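Local coordinates for SIS domain protein (Listeria monocytogenes str. 4b F2365, PDB 3FXA) that probably binds phosphorylated sugars through its SIS domain and is thought to act as a sugar-phosphate isomerase, at residues Val35-Lys40 with Asp168-Cys173; Asn110-Cys115 with Ser131-Glu136. All blocks are in the same frame, centred on the assembly; numbering follows the deposited sequence.

Contact 1 of 2, residues Val35-Lys40 with Asp168-Cys173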
ATOM      1  N   VAL A  35       8.740 -26.029 -13.050  1.00 16.39           N
ATOM      2  CA  VAL A  35       8.155 -27.188 -12.375  1.00 15.82           C
ATOM      3  C   VAL A  35       8.410 -27.162 -10.861  1.00 16.70           C
ATOM      4  O   VAL A  35       7.468 -27.354 -10.070  1.00 17.38           O
ATOM      5  CB  VAL A  35       8.652 -28.502 -13.007  1.00 13.89           C
ATOM      6  CG1 VAL A  35       8.207 -29.703 -12.157  1.00 17.21           C
ATOM      7  CG2 VAL A  35       8.137 -28.579 -14.470  1.00 18.32           C
ATOM      8  N   LYS A  36       9.660 -26.872 -10.480  1.00 16.33           N
ATOM      9  CA  LYS A  36      10.048 -26.806  -9.062  1.00 17.42           C
ATOM     10  C   LYS A  36       9.249 -25.728  -8.340  1.00 16.97           C
ATOM     11  O   LYS A  36       8.772 -25.950  -7.216  1.00 16.75           O
ATOM     12  CB  LYS A  36      11.551 -26.580  -8.860  1.00 18.36           C
ATOM     13  CG  LYS A  36      12.457 -27.785  -9.070  1.00 25.46           C
ATOM     14  CD  LYS A  36      13.793 -27.532  -8.336  1.00 32.59           C
ATOM     15  CE  LYS A  36      14.804 -28.653  -8.515  1.00 34.98           C
ATOM     16  NZ  LYS A  36      15.992 -28.452  -7.626  1.00 38.80           N
ATOM     17  N   THR A  37       9.030 -24.593  -9.011  1.00 17.06           N
ATOM     18  CA  THR A  37       8.249 -23.503  -8.424  1.00 16.00           C
ATOM     19  C   THR A  37       6.791 -23.925  -8.197  1.00 15.26           C
ATOM     20  O   THR A  37       6.232 -23.632  -7.143  1.00 15.13           O
ATOM     21  CB  THR A  37       8.384 -22.214  -9.280  1.00 16.73           C
ATOM     22  OG1 THR A  37       9.783 -21.865  -9.355  1.00 17.14           O
ATOM     23  CG2 THR A  37       7.581 -21.052  -8.724  1.00 15.15           C
ATOM     24  N   VAL A  38       6.166 -24.582  -9.179  1.00 13.30           N
ATOM     25  CA  VAL A  38       4.799 -25.091  -9.016  1.00 14.12           C
ATOM     26  C   VAL A  38       4.698 -26.083  -7.848  1.00 14.79           C
ATOM     27  O   VAL A  38       3.784 -25.986  -7.044  1.00 15.23           O
ATOM     28  CB  VAL A  38       4.269 -25.773 -10.304  1.00 14.37           C
ATOM     29  CG1 VAL A  38       2.915 -26.459 -10.061  1.00 17.21           C
ATOM     30  CG2 VAL A  38       4.231 -24.735 -11.469  1.00 14.74           C
ATOM     31  N   GLU A  39       5.628 -27.040  -7.794  1.00 15.40           N
ATOM     32  CA  GLU A  39       5.660 -28.084  -6.758  1.00 17.25           C
ATOM     33  C   GLU A  39       5.865 -27.482  -5.384  1.00 16.53           C
ATOM     34  O   GLU A  39       5.091 -27.756  -4.454  1.00 17.33           O
ATOM     35  CB  GLU A  39       6.779 -29.099  -7.046  1.00 17.25           C
ATOM     36  CG  GLU A  39       6.519 -29.975  -8.255  1.00 19.49           C
ATOM     37  CD  GLU A  39       7.691 -30.906  -8.627  1.00 20.88           C
ATOM     38  OE1 GLU A  39       8.852 -30.664  -8.229  1.00 26.40           O
ATOM     39  OE2 GLU A  39       7.447 -31.883  -9.351  1.00 23.22           O
ATOM     40  N   LYS A  40       6.879 -26.629  -5.291  1.00 16.23           N
ATOM     41  CA  LYS A  40       7.228 -25.969  -4.022  1.00 16.13           C
ATOM     42  C   LYS A  40       6.073 -25.125  -3.473  1.00 14.53           C
ATOM     43  O   LYS A  40       5.805 -25.176  -2.270  1.00 17.45           O
ATOM     44  CB  LYS A  40       8.474 -25.101  -4.179  1.00 17.47           C
ATOM     45  CG  LYS A  40       9.167 -24.726  -2.866  1.00 22.54           C
ATOM     46  CD  LYS A  40       9.985 -25.897  -2.321  1.00 26.15           C
ATOM     47  CE  LYS A  40      10.691 -25.551  -1.016  1.00 28.86           C
ATOM     48  NZ  LYS A  40      11.293 -26.767  -0.404  1.00 30.64           N
ATOM     49  N   ASP A 168       1.756 -15.829 -13.835  1.00 12.92           N
ATOM     50  CA  ASP A 168       0.358 -16.098 -14.214  1.00 11.89           C
ATOM     51  C   ASP A 168       0.251 -17.578 -14.614  1.00 11.41           C
ATOM     52  O   ASP A 168      -0.664 -18.250 -14.200  1.00 13.74           O
ATOM     53  CB  ASP A 168      -0.125 -15.191 -15.379  1.00 13.65           C
ATOM     54  CG  ASP A 168      -0.438 -13.768 -14.942  1.00 14.62           C
ATOM     55  OD1 ASP A 168      -0.663 -13.530 -13.750  1.00 15.71           O
ATOM     56  OD2 ASP A 168      -0.488 -12.869 -15.820  1.00 14.18           O
ATOM     57  N   ALA A 169       1.234 -18.054 -15.378  1.00 13.26           N
ATOM     58  CA  ALA A 169       1.275 -19.456 -15.839  1.00 14.27           C
ATOM     59  C   ALA A 169       1.452 -20.394 -14.649  1.00 13.64           C
ATOM     60  O   ALA A 169       0.747 -21.392 -14.535  1.00 13.98           O
ATOM     61  CB  ALA A 169       2.365 -19.668 -16.887  1.00 15.40           C
ATOM     62  N   VAL A 170       2.379 -20.060 -13.758  1.00 14.20           N
ATOM     63  CA  VAL A 170       2.573 -20.840 -12.535  1.00 13.50           C
ATOM     64  C   VAL A 170       1.251 -20.943 -11.773  1.00 11.72           C
ATOM     65  O   VAL A 170       0.810 -22.063 -11.404  1.00 12.93           O
ATOM     66  CB  VAL A 170       3.714 -20.236 -11.659  1.00 14.13           C
ATOM     67  CG1 VAL A 170       3.744 -20.836 -10.237  1.00 13.02           C
ATOM     68  CG2 VAL A 170       5.036 -20.381 -12.369  1.00 13.54           C
ATOM     69  N   ILE A 171       0.577 -19.801 -11.601  1.00 12.67           N
ATOM     70  CA  ILE A 171      -0.667 -19.728 -10.850  1.00 13.75           C
ATOM     71  C   ILE A 171      -1.831 -20.492 -11.471  1.00 13.48           C
ATOM     72  O   ILE A 171      -2.533 -21.240 -10.781  1.00 13.28           O
ATOM     73  CB  ILE A 171      -0.982 -18.234 -10.520  1.00 15.09           C
ATOM     74  CG1 ILE A 171       0.026 -17.743  -9.482  1.00 14.27           C
ATOM     75  CG2 ILE A 171      -2.400 -18.042 -10.041  1.00 12.86           C
ATOM     76  CD1 ILE A 171       0.009 -16.249  -9.295  1.00 11.78           C
ATOM     77  N   VAL A 172      -2.022 -20.316 -12.777  1.00 13.04           N
ATOM     78  CA  VAL A 172      -3.055 -21.031 -13.521  1.00 13.92           C
ATOM     79  C   VAL A 172      -2.773 -22.538 -13.423  1.00 13.19           C
ATOM     80  O   VAL A 172      -3.698 -23.314 -13.155  1.00 13.95           O
ATOM     81  CB  VAL A 172      -3.132 -20.575 -14.984  1.00 12.60           C
ATOM     82  CG1 VAL A 172      -4.044 -21.491 -15.791  1.00 13.08           C
ATOM     83  CG2 VAL A 172      -3.640 -19.130 -15.087  1.00 12.05           C
ATOM     84  N   CYS A 173      -1.505 -22.927 -13.605  1.00 13.67           N
ATOM     85  CA  CYS A 173      -1.089 -24.332 -13.466  1.00 13.09           C
ATOM     86  C   CYS A 173      -1.425 -24.883 -12.076  1.00 12.93           C
ATOM     87  O   CYS A 173      -1.961 -26.005 -11.974  1.00 13.64           O
ATOM     88  CB  CYS A 173       0.372 -24.532 -13.793  1.00 13.38           C
ATOM     89  SG  CYS A 173       0.748 -26.266 -13.901  1.00 16.41           S
TER
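Val170 fits one methyl, CG1, against two neighbours at once: CG2 of Thr37 and CG2 of Val38, from consecutive residues of the facing helix. This is a helix-to-helix seam in the three-layer alpha/beta/alpha sandwich of the SIS fold, where helix 31-43 and helix 157-177 lie together on one face of the parallel sheet. Over the segments their axes come within 9.9 Å and run in roughly the same sense, at 48° to each other. The close part is purely aliphatic. Val170 CG1 stands 4.1 Å from Val38 CG2 and also 4.1 Å from Thr37 CG2. The two valine side chains run alongside each other pointing opposite ways, whereas Thr37 lies across Val170 at about a right angle. Val170 can reach both because its CG1 is turned anti to the backbone N (chi1 168°), toward helix 31-43. Beyond this pair Thr37 carries on to Ile123, Ile139 and Phe141 of the sheet, which fixes the helix against the strands as well as against its neighbour. The other flank of helix 31-43 is quite different: Lys36 and Lys40 are exposed, although Lys40 also brushes Thr121 at the start of a strand, and Glu39 is only partly covered. The far flank of helix 157-177 is covered partly by helix 55-69, under Ile171, and partly by another subunit, where Ala169 packs on Trp15 and Val172 on Thr14 of that chain. Packing is looser one turn further along, where Cys173 SG sits 4.4 Å from Val38 CG1. The hydroxyl of Thr37, OG1, is held within its own helix by a hydrogen bond to the carbonyl oxygen of Ala33.

Contact 2 of 2, residues Asn110-Cys115 with Ser131-Glu136; sequences NLIPAC and SVIAKE
Ser131 OG is gripped twice, by the amide of Ala134 and by the carbonyl oxygen of Asn128, and so caps the short helix whose Val132, Ile133 and Glu136 meet Ile112. The bond from Ala134 N to Ser131 OG is 3.2 Å long with an angle of 158° at the hydrogen, making Ser131 the N-cap. Another first-turn amide, Val132 N, is taken by Asn104 OD1, so this end of the helix is held by its own N-cap serine and by an asparagine of a nearby loop. Between the segments the contact is apolar and rests on a single side chain. Ile112 reaches out with CD1, its chain extended beyond CG1 (chi2 171°), and touches Val132 CG1 at 3.9 Å. The same methyl meets Ile133 CG1 more loosely, at 4.3 Å. Both branches of Ile112 approach Glu136 CB, CG2 at 4.1 Å and CD1 at 4.2 Å. Glu136 thus contributes the aliphatic root of its side chain; beyond CB the chain bends at chi2 (-66°). Its backbone carbonyl oxygen is bonded by Lys116 NZ, a second tie between the two helices that lies just beyond the segments. Ile133 also packs on Leu108 and Leu109 of helix 106-109, and Val132 touches Leu109 too, so the isoleucine pair joins a larger aliphatic layer. Val132 and Glu136 remain partly exposed. Helix 112-118 leads into strand 121-126 and helix 132-136 leads out of it to strand 139-142, so the contact joins the helices of two successive beta-alpha-beta crossovers, an arrangement characteristic of Rossmann-like folds such as the SIS domain.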
ATOM      1  N   ASN A 110      19.836  -6.712   0.801  1.00 17.71           N
ATOM      2  CA  ASN A 110      19.734  -6.505   2.264  1.00 18.67           C
ATOM      3  C   ASN A 110      18.743  -7.427   3.006  1.00 18.38           C
ATOM      4  O   ASN A 110      18.827  -7.533   4.226  1.00 17.37           O
ATOM      5  CB  ASN A 110      19.381  -5.038   2.588  1.00 19.71           C
ATOM      6  CG  ASN A 110      20.504  -4.053   2.255  1.00 22.29           C
ATOM      7  OD1 ASN A 110      21.674  -4.411   2.147  1.00 30.06           O
ATOM      8  ND2 ASN A 110      20.135  -2.791   2.114  1.00 26.41           N
ATOM      9  N   LEU A 111      17.826  -8.075   2.267  1.00 17.63           N
ATOM     10  CA  LEU A 111      16.827  -9.016   2.770  1.00 17.24           C
ATOM     11  C   LEU A 111      17.317 -10.461   2.806  1.00 15.89           C
ATOM     12  O   LEU A 111      16.718 -11.291   3.493  1.00 17.92           O
ATOM     13  CB  LEU A 111      15.549  -8.968   1.884  1.00 16.59           C
ATOM     14  CG  LEU A 111      15.017  -7.568   1.541  1.00 17.16           C
ATOM     15  CD1 LEU A 111      13.749  -7.604   0.646  1.00 16.20           C
ATOM     16  CD2 LEU A 111      14.803  -6.718   2.798  1.00 21.01           C
ATOM     17  N   ILE A 112      18.403 -10.775   2.092  1.00 15.95           N
ATOM     18  CA  ILE A 112      18.873 -12.164   1.969  1.00 16.19           C
ATOM     19  C   ILE A 112      19.431 -12.710   3.280  1.00 16.78           C
ATOM     20  O   ILE A 112      19.073 -13.827   3.658  1.00 17.60           O
ATOM     21  CB  ILE A 112      19.845 -12.363   0.775  1.00 15.69           C
ATOM     22  CG1 ILE A 112      19.099 -12.056  -0.544  1.00 16.16           C
ATOM     23  CG2 ILE A 112      20.353 -13.791   0.727  1.00 17.99           C
ATOM     24  CD1 ILE A 112      19.984 -12.013  -1.780  1.00 14.42           C
ATOM     25  N   PRO A 113      20.259 -11.922   3.993  1.00 16.62           N
ATOM     26  CA  PRO A 113      20.748 -12.474   5.278  1.00 17.51           C
ATOM     27  C   PRO A 113      19.638 -12.934   6.246  1.00 18.07           C
ATOM     28  O   PRO A 113      19.782 -14.009   6.854  1.00 19.28           O
ATOM     29  CB  PRO A 113      21.579 -11.332   5.851  1.00 16.68           C
ATOM     30  CG  PRO A 113      22.032 -10.580   4.701  1.00 19.62           C
ATOM     31  CD  PRO A 113      20.898 -10.621   3.713  1.00 16.94           C
ATOM     32  N   ALA A 114      18.548 -12.159   6.371  1.00 16.97           N
ATOM     33  CA  ALA A 114      17.408 -12.560   7.215  1.00 16.88           C
ATOM     34  C   ALA A 114      16.727 -13.827   6.692  1.00 16.87           C
ATOM     35  O   ALA A 114      16.340 -14.713   7.474  1.00 17.02           O
ATOM     36  CB  ALA A 114      16.391 -11.435   7.361  1.00 17.19           C
ATOM     37  N   CYS A 115      16.555 -13.912   5.371  1.00 16.60           N
ATOM     38  CA  CYS A 115      16.020 -15.124   4.740  1.00 16.51           C
ATOM     39  C   CYS A 115      16.845 -16.372   5.114  1.00 17.18           C
ATOM     40  O   CYS A 115      16.264 -17.381   5.517  1.00 16.30           O
ATOM     41  CB  CYS A 115      15.950 -14.950   3.227  1.00 16.49           C
ATOM     42  SG  CYS A 115      15.220 -16.293   2.306  1.00 18.27           S
ATOM     43  N   SER A 131      24.167 -12.790 -10.963  1.00 19.57           N
ATOM     44  CA  SER A 131      23.745 -11.867  -9.903  1.00 18.69           C
ATOM     45  C   SER A 131      23.682 -12.566  -8.542  1.00 18.58           C
ATOM     46  O   SER A 131      23.579 -13.798  -8.447  1.00 19.78           O
ATOM     47  CB  SER A 131      22.367 -11.275 -10.227  1.00 15.48           C
ATOM     48  OG  SER A 131      21.294 -12.239 -10.200  1.00 17.74           O
ATOM     49  N   VAL A 132      23.692 -11.748  -7.485  1.00 18.77           N
ATOM     50  CA  VAL A 132      23.597 -12.242  -6.107  1.00 17.20           C
ATOM     51  C   VAL A 132      22.278 -12.988  -5.882  1.00 16.66           C
ATOM     52  O   VAL A 132      22.276 -14.088  -5.333  1.00 18.33           O
ATOM     53  CB  VAL A 132      23.769 -11.078  -5.085  1.00 17.48           C
ATOM     54  CG1 VAL A 132      23.382 -11.531  -3.668  1.00 18.74           C
ATOM     55  CG2 VAL A 132      25.181 -10.572  -5.138  1.00 17.77           C
ATOM     56  N   ILE A 133      21.178 -12.396  -6.354  1.00 17.19           N
ATOM     57  CA  ILE A 133      19.836 -12.974  -6.235  1.00 17.02           C
ATOM     58  C   ILE A 133      19.777 -14.359  -6.924  1.00 17.73           C
ATOM     59  O   ILE A 133      19.269 -15.305  -6.340  1.00 17.98           O
ATOM     60  CB  ILE A 133      18.735 -11.970  -6.746  1.00 16.17           C
ATOM     61  CG1 ILE A 133      18.583 -10.835  -5.724  1.00 14.42           C
ATOM     62  CG2 ILE A 133      17.419 -12.686  -6.980  1.00 15.95           C
ATOM     63  CD1 ILE A 133      17.604  -9.734  -6.059  1.00 18.63           C
ATOM     64  N   ALA A 134      20.337 -14.465  -8.130  1.00 19.08           N
ATOM     65  CA  ALA A 134      20.392 -15.755  -8.849  1.00 18.85           C
ATOM     66  C   ALA A 134      21.262 -16.784  -8.120  1.00 19.86           C
ATOM     67  O   ALA A 134      20.888 -17.953  -8.029  1.00 19.28           O
ATOM     68  CB  ALA A 134      20.892 -15.567 -10.292  1.00 19.14           C
ATOM     69  N   LYS A 135      22.403 -16.339  -7.588  1.00 19.32           N
ATOM     70  CA  LYS A 135      23.358 -17.234  -6.907  1.00 19.14           C
ATOM     71  C   LYS A 135      22.930 -17.668  -5.500  1.00 18.23           C
ATOM     72  O   LYS A 135      23.195 -18.808  -5.086  1.00 16.87           O
ATOM     73  CB  LYS A 135      24.755 -16.619  -6.862  1.00 19.15           C
ATOM     74  CG  LYS A 135      25.484 -16.566  -8.206  1.00 22.57           C
ATOM     75  CD  LYS A 135      26.891 -16.015  -7.962  1.00 28.52           C
ATOM     76  CE  LYS A 135      27.753 -16.006  -9.198  1.00 33.06           C
ATOM     77  NZ  LYS A 135      29.164 -15.655  -8.850  1.00 32.71           N
ATOM     78  N   GLU A 136      22.270 -16.768  -4.773  1.00 19.31           N
ATOM     79  CA  GLU A 136      21.793 -17.049  -3.416  1.00 18.97           C
ATOM     80  C   GLU A 136      20.469 -17.814  -3.381  1.00 17.55           C
ATOM     81  O   GLU A 136      20.148 -18.434  -2.371  1.00 17.41           O
ATOM     82  CB  GLU A 136      21.663 -15.740  -2.609  1.00 17.85           C
ATOM     83  CG  GLU A 136      23.008 -15.008  -2.365  1.00 17.88           C
ATOM     84  CD  GLU A 136      23.981 -15.776  -1.479  1.00 24.27           C
ATOM     85  OE1 GLU A 136      23.549 -16.589  -0.641  1.00 26.41           O
ATOM     86  OE2 GLU A 136      25.199 -15.562  -1.631  1.00 27.78           O
TER

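Overall arrangement
The two contacts lie on opposite faces of the parallel sheet, with centres 22 Å apart and nearest atoms about 11 Å apart, and they share no helix. Contact 1 is buried throughout: it joins two helices distant in sequence and is backed both by strands and by another subunit. Contact 2 lies farther from the middle of the chain, is only partly buried, and joins short helices that are close in sequence. Both are aliphatic between the segments, but their polar surroundings differ. In contact 1 the charged group, Asp168, stands off the apolar seam and pairs with Lys62, whereas contact 2 has its polar bonds at the ends of its short helix.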